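Local coordinates for protein alginate lyase (Aplysia kurodai, PDB 5GMT) that cleaves alginate as a family 14 polysaccharide lyase, probably by beta-elimination at the glycosidic bonds of polymannuronate, at residues 59-64 with 261-266; 98-103 with 187-192; 29-34 with 47-52. One frame throughout, in Å; residues are numbered along the deposited sequence.

In the fold
All three contacts reach one antiparallel sheet of the two-sheet, concanavalin-like fold. Contact 1 pairs strands 58-63 and 261-272 and is the most buried. Contact 2 pairs strand 92-102 with the start of strand 191-199, on the other side of strand 261-272, and is partly buried. Contact 3 lays the short helix 28-31 against strand 47-50, next to strand 58-63. Contacts 1 and 2 mix backbone bonds with aromatic groups, and Tyr264 to Glu102 and Lys266 to Asp98 join them. Contact 3 is smaller and purely apolar across its segments. It meets contact 1 where Arg60 N bonds to Ser48 O.

Contact 1 of 3, residues 59-64 with 261-266; sequences LRIFYE and CYSYFK
Tyr63 OH and Ser263 OG lie 2.7 Å apart in a buried hydrogen bond. Thr246 OG1, on the facing sheet, is a second partner of the tyrosine hydroxyl. Ser263 shares a sheet face with Tyr63, and chi1 of 58° points its OG at the phenol oxygen. The serine comes to the edge of the tyrosine ring. Ile61 CG1 touches Phe265 CE1 at 3.9 Å on this same face.

Strands 58-63 and 261-272 are antiparallel neighbours in one sheet of the concanavalin-like fold. Backbone bonds run in both directions at Leu59-Phe265, Ile61-Ser263 and Tyr63-Cys261.

The other face carries Arg60, Phe62, Tyr262 and Tyr264. Arg60 CG lies over the Tyr264 ring, 3.8 Å from its centroid. A bend at chi3 (78°) takes the guanidinium across to Tyr262, whose CE2 lies over its centre, 3.6 Å from CZ of Arg60. Water 1 joins Arg60 NH1 to Tyr264 OH, which also bonds to Glu102. An alanine at Arg60 takes away the chain over one face of Tyr264 and the guanidinium beside Tyr262, and would probably leave both rings less covered and water 1 a partner short. On its other flank Tyr262 CE2 meets Phe62 CD1 at 3.4 Å, with the rings oblique.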
loop_
_atom_site.group_PDB
_atom_site.type_symbol
_atom_site.label_atom_id
_atom_site.label_comp_id
_atom_site.label_asym_id
_atom_site.label_seq_id
_atom_site.Cartn_x
_atom_site.Cartn_y
_atom_site.Cartn_z
ATOM N N LEU A 59 -11.078 10.820 -0.408
ATOM C CA LEU A 59 -10.174 11.028 0.712
ATOM C C LEU A 59 -8.961 11.784 0.213
ATOM O O LEU A 59 -8.280 11.310 -0.696
ATOM C CB LEU A 59 -9.765 9.682 1.321
ATOM C CG LEU A 59 -8.695 9.726 2.405
ATOM C CD1 LEU A 59 -9.200 10.488 3.615
ATOM C CD2 LEU A 59 -8.276 8.290 2.771
ATOM N N ARG A 60 -8.693 12.966 0.770
ATOM C CA ARG A 60 -7.577 13.765 0.269
ATOM C C ARG A 60 -6.483 13.848 1.305
ATOM O O ARG A 60 -6.741 14.143 2.467
ATOM C CB ARG A 60 -8.020 15.184 -0.128
ATOM C CG ARG A 60 -6.955 15.940 -0.927
ATOM C CD ARG A 60 -7.287 17.430 -1.105
ATOM N NE ARG A 60 -6.992 18.191 0.112
ATOM C CZ ARG A 60 -7.145 19.509 0.244
ATOM N NH1 ARG A 60 -7.602 20.243 -0.762
ATOM N NH2 ARG A 60 -6.830 20.095 1.394
ATOM N N ILE A 61 -5.260 13.586 0.865
ATOM C CA ILE A 61 -4.089 13.678 1.720
ATOM C C ILE A 61 -3.185 14.802 1.227
ATOM O O ILE A 61 -2.822 14.849 0.047
ATOM C CB ILE A 61 -3.282 12.354 1.736
ATOM C CG1 ILE A 61 -4.193 11.157 2.041
ATOM C CG2 ILE A 61 -2.113 12.467 2.719
ATOM C CD1 ILE A 61 -4.894 11.225 3.397
ATOM N N PHE A 62 -2.809 15.685 2.148
ATOM C CA PHE A 62 -1.950 16.812 1.854
ATOM C C PHE A 62 -0.520 16.543 2.336
ATOM O O PHE A 62 -0.321 16.147 3.481
ATOM C CB PHE A 62 -2.518 18.069 2.515
ATOM C CG PHE A 62 -1.578 19.230 2.527
ATOM C CD1 PHE A 62 -1.066 19.730 1.341
ATOM C CD2 PHE A 62 -1.227 19.839 3.718
ATOM C CE1 PHE A 62 -0.215 20.818 1.338
ATOM C CE2 PHE A 62 -0.370 20.927 3.730
ATOM C CZ PHE A 62 0.134 21.419 2.539
ATOM N N TYR A 63 0.458 16.731 1.447
ATOM C CA TYR A 63 1.863 16.671 1.814
ATOM C C TYR A 63 2.459 18.054 1.635
ATOM O O TYR A 63 2.596 18.554 0.510
ATOM C CB TYR A 63 2.658 15.667 0.962
ATOM C CG TYR A 63 1.937 14.396 0.570
ATOM C CD1 TYR A 63 2.183 13.186 1.231
ATOM C CD2 TYR A 63 1.030 14.397 -0.484
ATOM C CE1 TYR A 63 1.521 12.031 0.852
ATOM C CE2 TYR A 63 0.366 13.259 -0.861
ATOM C CZ TYR A 63 0.619 12.071 -0.196
ATOM O OH TYR A 63 -0.041 10.941 -0.588
ATOM N N GLU A 64 2.818 18.670 2.746
ATOM C CA GLU A 64 3.400 19.992 2.712
ATOM C C GLU A 64 4.768 19.962 2.044
ATOM O O GLU A 64 5.510 18.996 2.203
ATOM C CB GLU A 64 3.512 20.522 4.129
ATOM C CG GLU A 64 3.854 21.966 4.233
ATOM C CD GLU A 64 3.232 22.569 5.471
ATOM O OE1 GLU A 64 2.545 23.609 5.333
ATOM O OE2 GLU A 64 3.416 21.980 6.566
ATOM N N CYS A 261 1.622 19.403 -2.265
ATOM C CA CYS A 261 0.948 18.510 -3.202
ATOM C C CYS A 261 -0.100 17.661 -2.492
ATOM O O CYS A 261 -0.165 17.622 -1.255
ATOM C CB CYS A 261 1.968 17.623 -3.923
ATOM S SG CYS A 261 2.987 16.638 -2.793
ATOM N N TYR A 262 -0.931 16.997 -3.292
ATOM C CA TYR A 262 -2.111 16.322 -2.776
ATOM C C TYR A 262 -2.381 15.013 -3.492
ATOM O O TYR A 262 -2.251 14.904 -4.721
ATOM C CB TYR A 262 -3.359 17.207 -2.921
ATOM C CG TYR A 262 -3.236 18.612 -2.397
ATOM C CD1 TYR A 262 -2.591 19.590 -3.138
ATOM C CD2 TYR A 262 -3.806 18.974 -1.181
ATOM C CE1 TYR A 262 -2.494 20.883 -2.672
ATOM C CE2 TYR A 262 -3.720 20.267 -0.707
ATOM C CZ TYR A 262 -3.052 21.216 -1.458
ATOM O OH TYR A 262 -2.962 22.509 -1.007
ATOM N N SER A 263 -2.814 14.024 -2.729
ATOM C CA SER A 263 -3.329 12.821 -3.333
ATOM C C SER A 263 -4.799 12.677 -2.970
ATOM O O SER A 263 -5.248 13.176 -1.938
ATOM C CB SER A 263 -2.530 11.585 -2.896
ATOM O OG SER A 263 -2.522 11.428 -1.486
ATOM N N TYR A 264 -5.537 11.999 -3.837
ATOM C CA TYR A 264 -6.965 11.767 -3.657
ATOM C C TYR A 264 -7.255 10.292 -3.845
ATOM O O TYR A 264 -6.794 9.703 -4.811
ATOM C CB TYR A 264 -7.787 12.561 -4.679
ATOM C CG TYR A 264 -7.561 14.050 -4.665
ATOM C CD1 TYR A 264 -6.359 14.598 -5.106
ATOM C CD2 TYR A 264 -8.568 14.915 -4.247
ATOM C CE1 TYR A 264 -6.154 15.982 -5.102
ATOM C CE2 TYR A 264 -8.375 16.300 -4.246
ATOM C CZ TYR A 264 -7.171 16.816 -4.675
ATOM O OH TYR A 264 -6.975 18.172 -4.681
ATOM N N PHE A 265 -8.040 9.700 -2.952
ATOM C CA PHE A 265 -8.340 8.281 -3.060
ATOM C C PHE A 265 -9.843 8.076 -3.089
ATOM O O PHE A 265 -10.571 8.686 -2.307
ATOM C CB PHE A 265 -7.745 7.484 -1.890
ATOM C CG PHE A 265 -6.248 7.560 -1.790
ATOM C CD1 PHE A 265 -5.637 8.623 -1.143
ATOM C CD2 PHE A 265 -5.452 6.536 -2.300
ATOM C CE1 PHE A 265 -4.258 8.689 -1.029
ATOM C CE2 PHE A 265 -4.072 6.599 -2.195
ATOM C CZ PHE A 265 -3.474 7.674 -1.553
ATOM N N LYS A 266 -10.296 7.215 -3.987
ATOM C CA LYS A 266 -11.705 6.835 -4.030
ATOM C C LYS A 266 -11.845 5.379 -4.488
ATOM O O LYS A 266 -10.856 4.749 -4.858
ATOM C CB LYS A 266 -12.479 7.776 -4.961
ATOM C CG LYS A 266 -12.095 7.628 -6.432
ATOM C CD LYS A 266 -12.850 8.636 -7.320
ATOM C CE LYS A 266 -12.442 8.514 -8.780
ATOM N NZ LYS A 266 -12.788 7.167 -9.373
HETATM O O HOH W 1 -8.925 19.567 -3.345
#

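Contact 2 of 3, residues 98-103 with 187-192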
loop_
_atom_site.group_PDB
_atom_site.type_symbol
_atom_site.label_atom_id
_atom_site.label_comp_id
_atom_site.label_asym_id
_atom_site.label_seq_id
_atom_site.Cartn_x
_atom_site.Cartn_y
_atom_site.Cartn_z
ATOM N N ASP A 98 -8.607 3.857 -6.585
ATOM C CA ASP A 98 -8.186 4.890 -7.510
ATOM C C ASP A 98 -7.393 5.946 -6.759
ATOM O O ASP A 98 -7.786 6.349 -5.666
ATOM C CB ASP A 98 -9.394 5.553 -8.187
ATOM C CG ASP A 98 -10.204 4.588 -9.027
ATOM O OD1 ASP A 98 -9.649 3.582 -9.533
ATOM O OD2 ASP A 98 -11.412 4.860 -9.193
ATOM N N VAL A 99 -6.287 6.402 -7.339
ATOM C CA VAL A 99 -5.548 7.518 -6.755
ATOM C C VAL A 99 -5.196 8.585 -7.802
ATOM O O VAL A 99 -4.753 8.268 -8.910
ATOM C CB VAL A 99 -4.260 7.021 -6.045
ATOM C CG1 VAL A 99 -3.368 6.233 -7.008
ATOM C CG2 VAL A 99 -3.492 8.170 -5.423
ATOM N N TYR A 100 -5.429 9.845 -7.435
ATOM C CA TYR A 100 -5.033 11.009 -8.225
ATOM C C TYR A 100 -3.810 11.678 -7.601
ATOM O O TYR A 100 -3.797 11.935 -6.398
ATOM C CB TYR A 100 -6.197 12.012 -8.302
ATOM C CG TYR A 100 -5.995 13.153 -9.277
ATOM C CD1 TYR A 100 -5.238 14.267 -8.935
ATOM C CD2 TYR A 100 -6.596 13.127 -10.528
ATOM C CE1 TYR A 100 -5.061 15.323 -9.835
ATOM C CE2 TYR A 100 -6.426 14.172 -11.430
ATOM C CZ TYR A 100 -5.662 15.264 -11.076
ATOM O OH TYR A 100 -5.501 16.298 -11.982
ATOM N N PHE A 101 -2.788 11.973 -8.404
ATOM C CA PHE A 101 -1.630 12.727 -7.921
ATOM C C PHE A 101 -1.706 14.164 -8.401
ATOM O O PHE A 101 -1.719 14.416 -9.599
ATOM C CB PHE A 101 -0.308 12.108 -8.407
ATOM C CG PHE A 101 -0.076 10.710 -7.915
ATOM C CD1 PHE A 101 -0.540 9.620 -8.642
ATOM C CD2 PHE A 101 0.601 10.483 -6.730
ATOM C CE1 PHE A 101 -0.330 8.322 -8.199
ATOM C CE2 PHE A 101 0.817 9.176 -6.281
ATOM C CZ PHE A 101 0.344 8.101 -7.019
ATOM N N GLU A 102 -1.741 15.102 -7.466
ATOM C CA GLU A 102 -1.823 16.515 -7.840
ATOM C C GLU A 102 -0.554 17.269 -7.464
ATOM O O GLU A 102 -0.201 17.356 -6.283
ATOM C CB GLU A 102 -3.039 17.164 -7.176
ATOM C CG GLU A 102 -3.179 18.638 -7.499
ATOM C CD GLU A 102 -4.314 19.272 -6.732
ATOM O OE1 GLU A 102 -5.433 18.717 -6.783
ATOM O OE2 GLU A 102 -4.081 20.309 -6.070
ATOM N N ASN A 103 0.124 17.802 -8.484
ATOM C CA ASN A 103 1.346 18.598 -8.331
ATOM C C ASN A 103 2.557 17.786 -7.851
ATOM O O ASN A 103 3.352 18.260 -7.041
ATOM C CB ASN A 103 1.107 19.779 -7.386
ATOM C CG ASN A 103 2.044 20.937 -7.660
ATOM O OD1 ASN A 103 2.458 21.147 -8.797
ATOM N ND2 ASN A 103 2.400 21.675 -6.621
ATOM N N MET A 187 1.713 8.974 -13.031
ATOM C CA MET A 187 1.764 10.221 -13.789
ATOM C C MET A 187 1.134 11.368 -13.024
ATOM O O MET A 187 0.055 11.222 -12.454
ATOM C CB MET A 187 1.056 10.053 -15.134
ATOM C CG MET A 187 1.594 8.906 -15.963
ATOM S SD MET A 187 0.825 8.836 -17.591
ATOM C CE MET A 187 1.493 10.315 -18.345
ATOM N N ASN A 188 1.813 12.509 -13.018
ATOM C CA ASN A 188 1.265 13.719 -12.417
ATOM C C ASN A 188 -0.074 14.123 -13.033
ATOM O O ASN A 188 -0.299 13.939 -14.233
ATOM C CB ASN A 188 2.274 14.859 -12.555
ATOM C CG ASN A 188 1.868 16.097 -11.787
ATOM O OD1 ASN A 188 1.084 16.028 -10.841
ATOM N ND2 ASN A 188 2.421 17.240 -12.179
ATOM N N ASN A 189 -0.962 14.642 -12.186
ATOM C CA ASN A 189 -2.245 15.221 -12.597
ATOM C C ASN A 189 -3.153 14.254 -13.342
ATOM O O ASN A 189 -3.880 14.642 -14.268
ATOM C CB ASN A 189 -1.992 16.479 -13.440
ATOM C CG ASN A 189 -1.242 17.553 -12.661
ATOM O OD1 ASN A 189 -1.502 17.765 -11.473
ATOM N ND2 ASN A 189 -0.284 18.209 -13.315
ATOM N N LYS A 190 -3.131 12.992 -12.917
ATOM C CA LYS A 190 -3.997 11.976 -13.496
ATOM C C LYS A 190 -4.553 11.042 -12.432
ATOM O O LYS A 190 -3.910 10.819 -11.410
ATOM C CB LYS A 190 -3.232 11.147 -14.524
ATOM C CG LYS A 190 -3.058 11.810 -15.881
ATOM C CD LYS A 190 -2.492 10.791 -16.866
ATOM C CE LYS A 190 -2.545 11.304 -18.299
ATOM N NZ LYS A 190 -3.948 11.491 -18.755
ATOM N N TRP A 191 -5.729 10.484 -12.699
ATOM C CA TRP A 191 -6.251 9.374 -11.921
ATOM C C TRP A 191 -5.535 8.104 -12.342
ATOM O O TRP A 191 -5.192 7.940 -13.519
ATOM C CB TRP A 191 -7.755 9.200 -12.132
ATOM C CG TRP A 191 -8.608 10.130 -11.336
ATOM C CD1 TRP A 191 -9.320 11.202 -11.802
ATOM C CD2 TRP A 191 -8.857 10.065 -9.927
ATOM N NE1 TRP A 191 -9.994 11.807 -10.769
ATOM C CE2 TRP A 191 -9.727 11.129 -9.605
ATOM C CE3 TRP A 191 -8.424 9.207 -8.906
ATOM C CZ2 TRP A 191 -10.171 11.366 -8.304
ATOM C CZ3 TRP A 191 -8.859 9.439 -7.613
ATOM C CH2 TRP A 191 -9.727 10.509 -7.318
ATOM N N HIS A 192 -5.331 7.204 -11.384
ATOM C CA HIS A 192 -4.798 5.872 -11.662
ATOM C C HIS A 192 -5.689 4.842 -11.007
ATOM O O HIS A 192 -6.073 5.014 -9.848
ATOM C CB HIS A 192 -3.373 5.711 -11.134
ATOM C CG HIS A 192 -2.422 6.738 -11.648
ATOM N ND1 HIS A 192 -2.500 8.067 -11.291
ATOM C CD2 HIS A 192 -1.379 6.636 -12.507
ATOM C CE1 HIS A 192 -1.542 8.739 -11.902
ATOM N NE2 HIS A 192 -0.847 7.895 -12.646
HETATM O O HOH W 2 -4.177 18.322 -11.113
HETATM O O HOH W 3 1.864 20.083 -11.384
#
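Val99 O accepts two bonds from His192. His192 N lies 2.8 Å and His192 ND1 3.3 Å from Val99 O. The two donors reach Val99 O from opposite faces of its carbonyl plane. The imidazole folds back beside its own backbone N (chi1 -56°), which brings ND1 to that oxygen nearly in the ring plane. His192 NE2 accepts from Met187 N at 2.8 Å; the bond is straight at the hydrogen, but the donor is tilted from the ring plane. Phe101 turns an edge to the imidazole face in an offset edge-to-face pair, with its CD1 3.5 Å from CE1 of His192.

Strands 92-102 and 191-199 run antiparallel, with Val99-His192 a hydrogen-bonded pair and Tyr100-Trp191 a non-hydrogen-bonded pair. Tyr100 and Trp191 share the other sheet face. Tyr100 CB lies over the six-membered ring of Trp191, 3.6 Å from its centroid. With CG anti to the backbone N (chi1 -170°), the phenol ring presents its edge to the five-membered ring, the planes 72° apart. Tyr100 CD2 approaches Trp191 CD1 at 3.6 Å. Lys190 N lies over one face of the phenol ring. Water 2 joins Tyr100 OH to Asn189 OD1. Trp191 NE1 bonds to His53 O.

Residues 187-190 make a type II turn leading into strand 191-199. Asn189 N bonds to Phe101 O at 2.7 Å, tying this turn to the end of strand 92-102. Asn103 N makes a weak bond to Asn189 OD1, and water 3 joins Asn103 OD1 to Asn188 ND2. Asn103 ND2 bonds to Asp260 O, and Asn188 OD1 to Phe104 N.

The bonds are consistent with an imidazole protonated on ND1 and accepting at NE2. With both ring nitrogens engaged, the imidazole is held against rotation and links the turn to strand 92-102.

Contact 3 of 3, residues 29-34 with 47-52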
loop_
_atom_site.group_PDB
_atom_site.type_symbol
_atom_site.label_atom_id
_atom_site.label_comp_id
_atom_site.label_asym_id
_atom_site.label_seq_id
_atom_site.Cartn_x
_atom_site.Cartn_y
_atom_site.Cartn_z
ATOM N N SER A 29 -12.382 11.349 12.312
ATOM C CA SER A 29 -12.968 10.071 12.715
ATOM C C SER A 29 -14.203 9.719 11.882
ATOM O O SER A 29 -14.453 8.546 11.615
ATOM C CB SER A 29 -13.329 10.067 14.194
ATOM O OG SER A 29 -13.823 8.782 14.555
ATOM N N THR A 30 -14.956 10.727 11.446
ATOM C CA THR A 30 -16.110 10.481 10.605
ATOM C C THR A 30 -15.688 10.253 9.150
ATOM O O THR A 30 -16.242 9.394 8.463
ATOM C CB THR A 30 -17.121 11.639 10.704
ATOM O OG1 THR A 30 -17.548 11.764 12.069
ATOM C CG2 THR A 30 -18.335 11.357 9.830
ATOM N N ILE A 31 -14.698 11.012 8.686
ATOM C CA ILE A 31 -14.162 10.802 7.338
ATOM C C ILE A 31 -13.748 9.342 7.150
ATOM O O ILE A 31 -14.041 8.725 6.124
ATOM C CB ILE A 31 -12.957 11.725 7.058
ATOM C CG1 ILE A 31 -13.420 13.192 7.049
ATOM C CG2 ILE A 31 -12.270 11.360 5.737
ATOM C CD1 ILE A 31 -12.297 14.198 6.971
ATOM N N LEU A 32 -13.099 8.789 8.166
ATOM C CA LEU A 32 -12.537 7.442 8.070
ATOM C C LEU A 32 -13.495 6.363 8.566
ATOM O O LEU A 32 -13.100 5.204 8.695
ATOM C CB LEU A 32 -11.234 7.356 8.868
ATOM C CG LEU A 32 -10.134 8.331 8.490
ATOM C CD1 LEU A 32 -8.910 8.081 9.373
ATOM C CD2 LEU A 32 -9.804 8.163 7.010
ATOM N N GLY A 33 -14.746 6.739 8.827
ATOM C CA GLY A 33 -15.689 5.833 9.466
ATOM C C GLY A 33 -15.820 4.453 8.842
ATOM O O GLY A 33 -15.766 3.440 9.549
ATOM N N HIS A 34 -15.976 4.398 7.523
ATOM C CA HIS A 34 -16.207 3.117 6.866
ATOM C C HIS A 34 -14.920 2.320 6.627
ATOM O O HIS A 34 -14.982 1.225 6.084
ATOM C CB HIS A 34 -16.949 3.307 5.541
ATOM C CG HIS A 34 -17.464 2.028 4.947
ATOM N ND1 HIS A 34 -18.333 1.193 5.620
ATOM C CD2 HIS A 34 -17.225 1.438 3.750
ATOM C CE1 HIS A 34 -18.606 0.145 4.863
ATOM N NE2 HIS A 34 -17.945 0.267 3.725
ATOM N N ILE A 47 -5.381 15.071 6.612
ATOM C CA ILE A 47 -6.566 14.403 6.079
ATOM C C ILE A 47 -7.727 15.363 5.856
ATOM O O ILE A 47 -8.093 16.140 6.747
ATOM C CB ILE A 47 -7.018 13.255 7.012
ATOM C CG1 ILE A 47 -5.943 12.159 7.012
ATOM C CG2 ILE A 47 -8.386 12.692 6.570
ATOM C CD1 ILE A 47 -6.240 10.982 7.936
ATOM N N SER A 48 -8.291 15.306 4.656
ATOM C CA SER A 48 -9.495 16.060 4.343
ATOM C C SER A 48 -10.260 15.334 3.243
ATOM O O SER A 48 -9.977 14.168 2.939
ATOM C CB SER A 48 -9.146 17.487 3.919
ATOM O OG SER A 48 -10.318 18.290 3.871
ATOM N N THR A 49 -11.232 16.014 2.645
ATOM C CA THR A 49 -12.040 15.412 1.587
ATOM C C THR A 49 -12.218 16.414 0.459
ATOM O O THR A 49 -12.160 17.620 0.693
ATOM C CB THR A 49 -13.425 14.986 2.096
ATOM O OG1 THR A 49 -14.195 16.157 2.398
ATOM C CG2 THR A 49 -13.317 14.112 3.345
ATOM N N SER A 50 -12.450 15.927 -0.755
ATOM C CA SER A 50 -12.528 16.822 -1.904
ATOM C C SER A 50 -13.216 16.165 -3.090
ATOM O O SER A 50 -13.017 14.976 -3.363
ATOM C CB SER A 50 -11.123 17.290 -2.310
ATOM O OG SER A 50 -11.165 18.143 -3.446
ATOM N N THR A 51 -14.016 16.961 -3.788
ATOM C CA THR A 51 -14.654 16.557 -5.038
ATOM C C THR A 51 -14.017 17.245 -6.246
ATOM O O THR A 51 -14.584 17.247 -7.338
ATOM C CB THR A 51 -16.153 16.887 -5.017
ATOM O OG1 THR A 51 -16.321 18.251 -4.613
ATOM C CG2 THR A 51 -16.872 15.999 -4.020
ATOM N N LYS A 52 -12.831 17.820 -6.059
ATOM C CA LYS A 52 -12.183 18.570 -7.131
ATOM C C LYS A 52 -11.963 17.736 -8.394
ATOM O O LYS A 52 -12.120 18.241 -9.508
ATOM C CB LYS A 52 -10.844 19.150 -6.661
ATOM C CG LYS A 52 -10.021 19.731 -7.808
ATOM C CD LYS A 52 -8.727 20.356 -7.331
ATOM C CE LYS A 52 -8.955 21.741 -6.756
ATOM N NZ LYS A 52 -7.668 22.475 -6.595
#
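A short helix covers part of the outlying strand 47-50 through a small apolar contact. Ile31, the last residue of helix 28-31, and Leu32, just after it, meet Ile47 and Thr49. The two strand residues alternate with Ser48, whose CB points away, and both point toward the helix.

Ile31 does most of the touching. Ile31 CD1 lies 3.8 Å from Thr49 CG2, and Ile31 CG1 and CG2 approach the same methyl. Ile31 and Thr49 cross at a slant. Chi1 of 69° puts Thr49 OG1 between backbone N and carbonyl carbon and leaves CG2 facing Ile31. That OG1 bonds to Arg57. Ile31 and Ile47 slide past each other in opposite directions, with their CG2 atoms 4.2 Å apart. Leu32 reaches Ile47 tip to tip, CD1 of the leucine to CD1 of the isoleucine at 4.2 Å.

Both isoleucines also touch Leu59 on the next strand, and Leu32 touches Phe79 on the facing sheet. The apolar patch therefore continues inward from the helix. On the strand side, Ser50 OG accepts from Lys52 N in an ST turn as the chain leaves the strand. The arrangement is that of a short helix packed beside the sheets of a concanavalin-like beta-sandwich.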